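PDB 4TW5: Eps1p from Saccharomyces cerevisiae, which belongs to the thioredoxin superfamily and is probably built from two thioredoxin-like domains, each carrying a pair of disulfides. Local coordinates for residues S118-N122 and R185-I189; E53-E57 and I111-R115; G217-L221 and P233-L237. One frame throughout, in Å; residues are numbered along the deposited sequence.

Contact 1: S118-N122 and R185-I189; sequences SMDPN and RTWKI
R185 reaches out from helix 180-196 to hold the side chain of N122, at the start of the short helix 121-124. Its CG lies anti to the backbone N, and the chain bends at chi3 (-137°), which carries the guanidinium across to the amide. R185 NH1 donates to N122 OD1 over 3.0 Å. The bond is well bent, with 132° at the hydrogen: the oxygen sits near the guanidinium plane, at its edge, but the donor meets the amide from a tilted position, the two planes being 64° apart. A water accepts from N122 ND2 at 3.2 Å and also from R185 NH1, although that second distance is modelled doubtfully short. R185 NH2 lies loosely beside P121 CB, 4.2 Å away.

The three residues that follow, T186 to K188, face the rest of the second domain: T186 OG1 bonds to A256 O, W187 packs on strand 155-160, and K188 forms a salt bridge with D169.

One turn on, I189 points its branches at the linker, the segment 118-122 between helix 107-118 and the second domain. Its CG1 and CD1 both stand 3.7 Å from P121 CD, resting against the proline ring, while CG2 approaches M119 O at 4.1 Å. L128 packs on P121 and I189.

D120 caps helix 121-124. Its OD1 accepts from N122 N at 3.1 Å and from N122 ND2 at 2.9 Å, fixing which end of the amide faces the arginine. The chemistry implies an apolar proline-isoleucine centre with a polar margin, where the D120 carboxylate probably orients N122 as an acceptor for R185.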
loop_
_atom_site.group_PDB
_atom_site.type_symbol
_atom_site.label_atom_id
_atom_site.label_comp_id
_atom_site.label_asym_id
_atom_site.label_seq_id
_atom_site.Cartn_x
_atom_site.Cartn_y
_atom_site.Cartn_z
ATOM N N SER A 118 -5.086 35.351 -21.596
ATOM C CA SER A 118 -5.405 36.375 -20.616
ATOM C C SER A 118 -5.308 35.810 -19.198
ATOM O O SER A 118 -5.144 36.553 -18.240
ATOM C CB SER A 118 -6.800 36.961 -20.850
ATOM O OG SER A 118 -7.766 36.184 -20.191
ATOM N N MET A 119 -5.382 34.494 -19.063
ATOM C CA MET A 119 -5.349 33.903 -17.732
ATOM C C MET A 119 -3.967 33.430 -17.323
ATOM O O MET A 119 -3.798 32.829 -16.273
ATOM C CB MET A 119 -6.334 32.754 -17.641
ATOM C CG MET A 119 -7.667 33.211 -17.104
ATOM S SD MET A 119 -8.824 31.981 -17.548
ATOM C CE MET A 119 -9.817 31.756 -16.087
ATOM N N ASP A 120 -2.983 33.681 -18.171
ATOM C CA ASP A 120 -1.596 33.507 -17.799
ATOM C C ASP A 120 -1.095 34.792 -17.121
ATOM O O ASP A 120 -0.858 35.793 -17.794
ATOM C CB ASP A 120 -0.785 33.146 -19.044
ATOM C CG ASP A 120 0.627 32.694 -18.733
ATOM O OD1 ASP A 120 1.223 33.096 -17.686
ATOM O OD2 ASP A 120 1.140 31.916 -19.567
ATOM N N PRO A 121 -0.869 34.741 -15.793
ATOM C CA PRO A 121 -0.525 35.932 -15.009
ATOM C C PRO A 121 0.784 36.531 -15.450
ATOM O O PRO A 121 0.990 37.713 -15.221
ATOM C CB PRO A 121 -0.418 35.409 -13.575
ATOM C CG PRO A 121 -1.022 34.054 -13.596
ATOM C CD PRO A 121 -0.803 33.524 -14.972
ATOM N N ASN A 122 1.659 35.727 -16.051
ATOM C CA ASN A 122 2.975 36.215 -16.460
ATOM C C ASN A 122 2.906 37.138 -17.680
ATOM O O ASN A 122 3.831 37.908 -17.924
ATOM C CB ASN A 122 3.903 35.034 -16.803
ATOM C CG ASN A 122 4.030 34.014 -15.662
ATOM O OD1 ASN A 122 4.659 34.292 -14.633
ATOM N ND2 ASN A 122 3.427 32.825 -15.845
ATOM N N ARG A 185 1.929 26.781 -8.701
ATOM C CA ARG A 185 1.643 27.958 -9.489
ATOM C C ARG A 185 1.261 27.515 -10.889
ATOM O O ARG A 185 0.261 27.966 -11.451
ATOM C CB ARG A 185 2.858 28.888 -9.544
ATOM C CG ARG A 185 2.587 30.139 -10.334
ATOM C CD ARG A 185 3.663 31.143 -10.163
ATOM N NE ARG A 185 3.050 32.454 -9.990
ATOM C CZ ARG A 185 3.009 33.405 -10.909
ATOM N NH1 ARG A 185 3.589 33.231 -12.087
ATOM N NH2 ARG A 185 2.424 34.544 -10.624
ATOM N N THR A 186 2.094 26.639 -11.445
ATOM C CA THR A 186 1.889 26.088 -12.764
ATOM C C THR A 186 0.548 25.371 -12.863
ATOM O O THR A 186 -0.185 25.575 -13.832
ATOM C CB THR A 186 3.029 25.155 -13.134
ATOM O OG1 THR A 186 4.249 25.890 -13.062
ATOM C CG2 THR A 186 2.882 24.659 -14.532
ATOM N N TRP A 187 0.205 24.566 -11.859
ATOM C CA TRP A 187 -1.042 23.819 -11.905
ATOM C C TRP A 187 -2.285 24.711 -11.861
ATOM O O TRP A 187 -3.278 24.456 -12.555
ATOM C CB TRP A 187 -1.094 22.796 -10.788
ATOM C CG TRP A 187 -2.259 21.913 -10.940
ATOM C CD1 TRP A 187 -3.348 21.853 -10.128
ATOM C CD2 TRP A 187 -2.497 20.990 -12.015
ATOM N NE1 TRP A 187 -4.238 20.932 -10.608
ATOM C CE2 TRP A 187 -3.764 20.407 -11.784
ATOM C CE3 TRP A 187 -1.774 20.620 -13.162
ATOM C CZ2 TRP A 187 -4.331 19.445 -12.643
ATOM C CZ3 TRP A 187 -2.344 19.642 -14.040
ATOM C CH2 TRP A 187 -3.605 19.063 -13.751
ATOM N N LYS A 188 -2.222 25.763 -11.058
ATOM C CA LYS A 188 -3.297 26.725 -10.977
ATOM C C LYS A 188 -3.500 27.439 -12.319
ATOM O O LYS A 188 -4.617 27.592 -12.776
ATOM C CB LYS A 188 -2.992 27.748 -9.880
ATOM C CG LYS A 188 -4.075 28.786 -9.653
ATOM C CD LYS A 188 -3.758 29.531 -8.383
ATOM C CE LYS A 188 -4.803 30.558 -8.046
ATOM N NZ LYS A 188 -4.487 31.192 -6.744
ATOM N N ILE A 189 -2.412 27.841 -12.961
ATOM C CA ILE A 189 -2.506 28.536 -14.236
ATOM C C ILE A 189 -3.114 27.581 -15.299
ATOM O O ILE A 189 -4.080 27.933 -15.981
ATOM C CB ILE A 189 -1.104 29.064 -14.674
ATOM C CG1 ILE A 189 -0.580 30.081 -13.664
ATOM C CG2 ILE A 189 -1.148 29.711 -16.034
ATOM C CD1 ILE A 189 0.895 30.440 -13.843
HETATM O O HOH W 1 4.765 31.425 -13.323
#

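Contact 2: E53-E57 and I111-R115; sequences EFKEE and IAFAR
F54 and I111 meet where the break between helices 44-53 and 55-61 comes down on helix 107-118. Starting at its root, F54 CB already lies 3.6 Å from I111 CD1. The same methyl approaches the ring obliquely, 3.9 Å from F54 CG and closest to F54 CD1, at 3.5 Å. Further out the partner changes: F54 CE1 is 4.1 Å from A114 CB, and F54 CZ at the tip comes to 3.8 Å from that methyl. Placing CG anti to the backbone N (chi1 -163°) sends the ring along this ridge, one helical turn from I111 to A114. Beyond the two segments, F65 of strand 63-69 meets the ring edge-to-face, so F54 is wedged between helix and sheet.

Next to this apolar patch, E57 and R115 form a salt bridge. Both chains are extended, and the arginine grips the carboxylate side-on: R115 NE donates to E57 OE2 at 2.8 Å and R115 NH2 to E57 OE1 at 2.5 Å, a modelled distance that is probably somewhat too short. Both oxygens are approached on their syn sides, though the carboxylate and guanidinium planes are 35° apart. I111 CG2 covers one face of the guanidinium.

Chemically, then, a buried aromatic anchor is flanked by a bidentate salt bridge; the two bonds should hold the guanidinium against rotation and would probably balance the two charges at the margin of the apolar patch.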
loop_
_atom_site.group_PDB
_atom_site.type_symbol
_atom_site.label_atom_id
_atom_site.label_comp_id
_atom_site.label_asym_id
_atom_site.label_seq_id
_atom_site.Cartn_x
_atom_site.Cartn_y
_atom_site.Cartn_z
ATOM N N GLU A 53 -16.073 39.643 -33.579
ATOM C CA GLU A 53 -16.754 38.956 -32.493
ATOM C C GLU A 53 -16.050 39.214 -31.151
ATOM O O GLU A 53 -16.665 39.100 -30.090
ATOM C CB GLU A 53 -16.826 37.456 -32.778
ATOM C CG GLU A 53 -18.053 36.769 -32.183
ATOM C CD GLU A 53 -19.365 37.176 -32.901
ATOM O OE1 GLU A 53 -19.314 37.874 -33.951
ATOM O OE2 GLU A 53 -20.453 36.796 -32.410
ATOM N N PHE A 54 -14.777 39.603 -31.207
ATOM C CA PHE A 54 -13.974 39.796 -29.996
ATOM C C PHE A 54 -13.993 41.217 -29.455
ATOM O O PHE A 54 -13.343 41.497 -28.455
ATOM C CB PHE A 54 -12.519 39.395 -30.248
ATOM C CG PHE A 54 -11.730 39.182 -28.987
ATOM C CD1 PHE A 54 -12.000 38.103 -28.166
ATOM C CD2 PHE A 54 -10.738 40.081 -28.608
ATOM C CE1 PHE A 54 -11.292 37.912 -27.011
ATOM C CE2 PHE A 54 -10.031 39.892 -27.452
ATOM C CZ PHE A 54 -10.305 38.806 -26.650
ATOM N N LYS A 55 -14.750 42.094 -30.110
ATOM C CA LYS A 55 -14.776 43.521 -29.799
ATOM C C LYS A 55 -15.007 43.827 -28.317
ATOM O O LYS A 55 -14.377 44.737 -27.769
ATOM C CB LYS A 55 -15.858 44.218 -30.642
ATOM C CG LYS A 55 -15.383 44.654 -32.029
ATOM C CD LYS A 55 -16.543 44.838 -33.004
ATOM C CE LYS A 55 -17.548 45.835 -32.471
ATOM N NZ LYS A 55 -18.708 46.049 -33.362
ATOM N N GLU A 56 -15.943 43.111 -27.693
ATOM C CA GLU A 56 -16.300 43.363 -26.295
ATOM C C GLU A 56 -15.256 42.905 -25.272
ATOM O O GLU A 56 -14.901 43.642 -24.350
ATOM C CB GLU A 56 -17.631 42.682 -25.949
ATOM C CG GLU A 56 -18.854 43.262 -26.631
ATOM C CD GLU A 56 -18.878 44.785 -26.607
ATOM O OE1 GLU A 56 -18.752 45.378 -25.507
ATOM O OE2 GLU A 56 -19.029 45.387 -27.693
ATOM N N GLU A 57 -14.766 41.685 -25.455
ATOM C CA GLU A 57 -13.847 41.061 -24.520
ATOM C C GLU A 57 -12.515 41.774 -24.633
ATOM O O GLU A 57 -11.800 41.956 -23.641
ATOM C CB GLU A 57 -13.735 39.570 -24.825
ATOM C CG GLU A 57 -15.052 38.849 -24.513
ATOM C CD GLU A 57 -15.016 37.348 -24.750
ATOM O OE1 GLU A 57 -16.095 36.720 -24.637
ATOM O OE2 GLU A 57 -13.952 36.811 -25.133
ATOM N N ILE A 111 -10.255 33.083 -30.777
ATOM C CA ILE A 111 -10.899 33.581 -29.568
ATOM C C ILE A 111 -10.440 32.797 -28.330
ATOM O O ILE A 111 -10.105 33.401 -27.314
ATOM C CB ILE A 111 -12.427 33.528 -29.664
ATOM C CG1 ILE A 111 -12.919 34.423 -30.799
ATOM C CG2 ILE A 111 -13.085 33.992 -28.360
ATOM C CD1 ILE A 111 -12.390 35.825 -30.758
ATOM N N ALA A 112 -10.422 31.471 -28.425
ATOM C CA ALA A 112 -10.063 30.611 -27.297
ATOM C C ALA A 112 -8.642 30.917 -26.846
ATOM O O ALA A 112 -8.368 31.025 -25.661
ATOM C CB ALA A 112 -10.221 29.129 -27.669
ATOM N N PHE A 113 -7.756 31.068 -27.817
ATOM C CA PHE A 113 -6.374 31.432 -27.586
ATOM C C PHE A 113 -6.214 32.770 -26.895
ATOM O O PHE A 113 -5.366 32.908 -26.022
ATOM C CB PHE A 113 -5.603 31.439 -28.903
ATOM C CG PHE A 113 -4.189 31.912 -28.777
ATOM C CD1 PHE A 113 -3.261 31.189 -28.061
ATOM C CD2 PHE A 113 -3.789 33.081 -29.398
ATOM C CE1 PHE A 113 -1.954 31.637 -27.957
ATOM C CE2 PHE A 113 -2.491 33.529 -29.306
ATOM C CZ PHE A 113 -1.567 32.809 -28.586
ATOM N N ALA A 114 -6.975 33.779 -27.298
ATOM C CA ALA A 114 -6.865 35.034 -26.580
ATOM C C ALA A 114 -7.359 34.849 -25.129
ATOM O O ALA A 114 -6.666 35.242 -24.173
ATOM C CB ALA A 114 -7.621 36.148 -27.296
ATOM N N ARG A 115 -8.505 34.197 -24.947
ATOM C CA ARG A 115 -9.003 33.950 -23.590
ATOM C C ARG A 115 -8.020 33.113 -22.754
ATOM O O ARG A 115 -7.811 33.381 -21.585
ATOM C CB ARG A 115 -10.360 33.255 -23.616
ATOM C CG ARG A 115 -11.484 34.115 -24.145
ATOM C CD ARG A 115 -12.718 33.299 -24.306
ATOM N NE ARG A 115 -13.863 34.093 -24.710
ATOM C CZ ARG A 115 -14.984 33.576 -25.196
ATOM N NH1 ARG A 115 -15.093 32.260 -25.327
ATOM N NH2 ARG A 115 -15.996 34.369 -25.537
#

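Contact 3: G217-L221 and P233-L237; sequences GFGDL and PKVAL
The F218 ring carries K234 CB on one face: the carbon stands 4.0 Å from the ring centroid, 24° off the normal, a CH-pi contact displaced toward the rim at CD1 and CE1. K234 CG follows at 3.7 Å from F218 CD1. At the ring's edge, near its plane, lies the A236 methyl, its CB 4.5 Å from F218 CZ. The ring of F159, on the neighbouring strand 155-160, also meets F218, with the planes about 45° apart.

K234 turns at chi2 (-68°), which leads its amine away from the ring and past D220; D220 OD2 and K234 NZ remain 5.0 Å apart, too far for a salt bridge. L221 adds its CD1, 4.1 Å from K234 N. R228 of a second subunit packs on F218, and G217 of that subunit on D220.

G217 ends helix 210-215 in a Schellman motif, with positive phi, and the chain turns to lay F218 along the strand. P233, just before strand 234-238, touches C177 and C180. Its position matches that of the proline facing the CXXC motif in thioredoxin folds, consistent with a second thioredoxin-like domain.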
loop_
_atom_site.group_PDB
_atom_site.type_symbol
_atom_site.label_atom_id
_atom_site.label_comp_id
_atom_site.label_asym_id
_atom_site.label_seq_id
_atom_site.Cartn_x
_atom_site.Cartn_y
_atom_site.Cartn_z
ATOM N N GLY A 217 1.257 3.815 -11.453
ATOM C CA GLY A 217 2.638 4.153 -11.695
ATOM C C GLY A 217 3.105 5.432 -11.043
ATOM O O GLY A 217 4.078 6.018 -11.529
ATOM N N PHE A 218 2.409 5.889 -9.991
ATOM C CA PHE A 218 2.851 7.062 -9.227
ATOM C C PHE A 218 3.239 6.688 -7.787
ATOM O O PHE A 218 3.184 7.521 -6.862
ATOM C CB PHE A 218 1.754 8.147 -9.206
ATOM C CG PHE A 218 1.213 8.482 -10.561
ATOM C CD1 PHE A 218 2.056 8.546 -11.659
ATOM C CD2 PHE A 218 -0.149 8.710 -10.741
ATOM C CE1 PHE A 218 1.553 8.847 -12.918
ATOM C CE2 PHE A 218 -0.661 8.995 -11.984
ATOM C CZ PHE A 218 0.191 9.068 -13.081
ATOM N N GLY A 219 3.666 5.438 -7.628
ATOM C CA GLY A 219 3.945 4.863 -6.337
ATOM C C GLY A 219 4.997 5.604 -5.539
ATOM O O GLY A 219 4.989 5.533 -4.316
ATOM N N ASP A 220 5.864 6.342 -6.229
ATOM C CA ASP A 220 6.924 7.099 -5.589
ATOM C C ASP A 220 6.373 8.333 -4.819
ATOM O O ASP A 220 7.074 8.925 -4.007
ATOM C CB ASP A 220 7.964 7.518 -6.633
ATOM C CG ASP A 220 7.349 8.135 -7.862
ATOM O OD1 ASP A 220 6.323 7.619 -8.356
ATOM O OD2 ASP A 220 7.940 9.102 -8.386
ATOM N N LEU A 221 5.130 8.722 -5.099
ATOM C CA LEU A 221 4.502 9.838 -4.401
ATOM C C LEU A 221 3.784 9.399 -3.133
ATOM O O LEU A 221 3.387 10.227 -2.318
ATOM C CB LEU A 221 3.494 10.558 -5.317
ATOM C CG LEU A 221 3.927 10.995 -6.720
ATOM C CD1 LEU A 221 2.911 11.990 -7.326
ATOM C CD2 LEU A 221 5.335 11.520 -6.788
ATOM N N PRO A 233 5.561 16.053 -8.993
ATOM C CA PRO A 233 4.129 15.792 -9.177
ATOM C C PRO A 233 3.906 15.180 -10.560
ATOM O O PRO A 233 4.708 15.404 -11.481
ATOM C CB PRO A 233 3.492 17.181 -9.037
ATOM C CG PRO A 233 4.585 18.033 -8.385
ATOM C CD PRO A 233 5.861 17.486 -8.880
ATOM N N LYS A 234 2.896 14.337 -10.698
ATOM C CA LYS A 234 2.631 13.751 -12.012
ATOM C C LYS A 234 1.317 14.263 -12.569
ATOM O O LYS A 234 0.443 14.662 -11.813
ATOM C CB LYS A 234 2.618 12.228 -11.931
ATOM C CG LYS A 234 3.931 11.669 -11.419
ATOM C CD LYS A 234 5.055 11.886 -12.401
ATOM C CE LYS A 234 6.262 11.061 -11.950
ATOM N NZ LYS A 234 7.380 11.067 -12.939
ATOM N N VAL A 235 1.198 14.243 -13.895
ATOM C CA VAL A 235 0.019 14.680 -14.615
ATOM C C VAL A 235 -0.411 13.624 -15.632
ATOM O O VAL A 235 0.435 13.098 -16.361
ATOM C CB VAL A 235 0.273 16.028 -15.349
ATOM C CG1 VAL A 235 -0.920 16.424 -16.247
ATOM C CG2 VAL A 235 0.589 17.134 -14.362
ATOM N N ALA A 236 -1.717 13.339 -15.690
ATOM C CA ALA A 236 -2.298 12.408 -16.666
ATOM C C ALA A 236 -3.648 12.908 -17.229
ATOM O O ALA A 236 -4.423 13.553 -16.532
ATOM C CB ALA A 236 -2.483 11.054 -16.035
ATOM N N LEU A 237 -3.960 12.563 -18.472
ATOM C CA LEU A 237 -5.251 12.966 -19.051
ATOM C C LEU A 237 -6.264 11.825 -19.019
ATOM O O LEU A 237 -5.907 10.671 -19.275
ATOM C CB LEU A 237 -5.074 13.446 -20.477
ATOM C CG LEU A 237 -6.300 14.012 -21.195
ATOM C CD1 LEU A 237 -6.830 15.257 -20.499
ATOM C CD2 LEU A 237 -5.896 14.359 -22.596
#

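How the contacts relate
The three contacts run in series along the chain. Contact 2 lies inside the first domain, contact 1 joins the linker to the second, and contact 3 sits within that second domain. Helix 107-118 leads straight from contact 2 into contact 1, whose centre is about 18 Å away from that of contact 2; R115 O accepts from S118 OG at the junction. Helix 180-196 carries contact 1 toward contact 3, about 21 Å off between centres, and there W187 CZ3 packs on V235 CG2 at 3.9 Å. That helix begins at the C177-C180 disulfide, which P233 of contact 3 touches. Contacts 2 and 3 lie on opposite sides of the chain's centre, their nearest atoms about 16 Å apart.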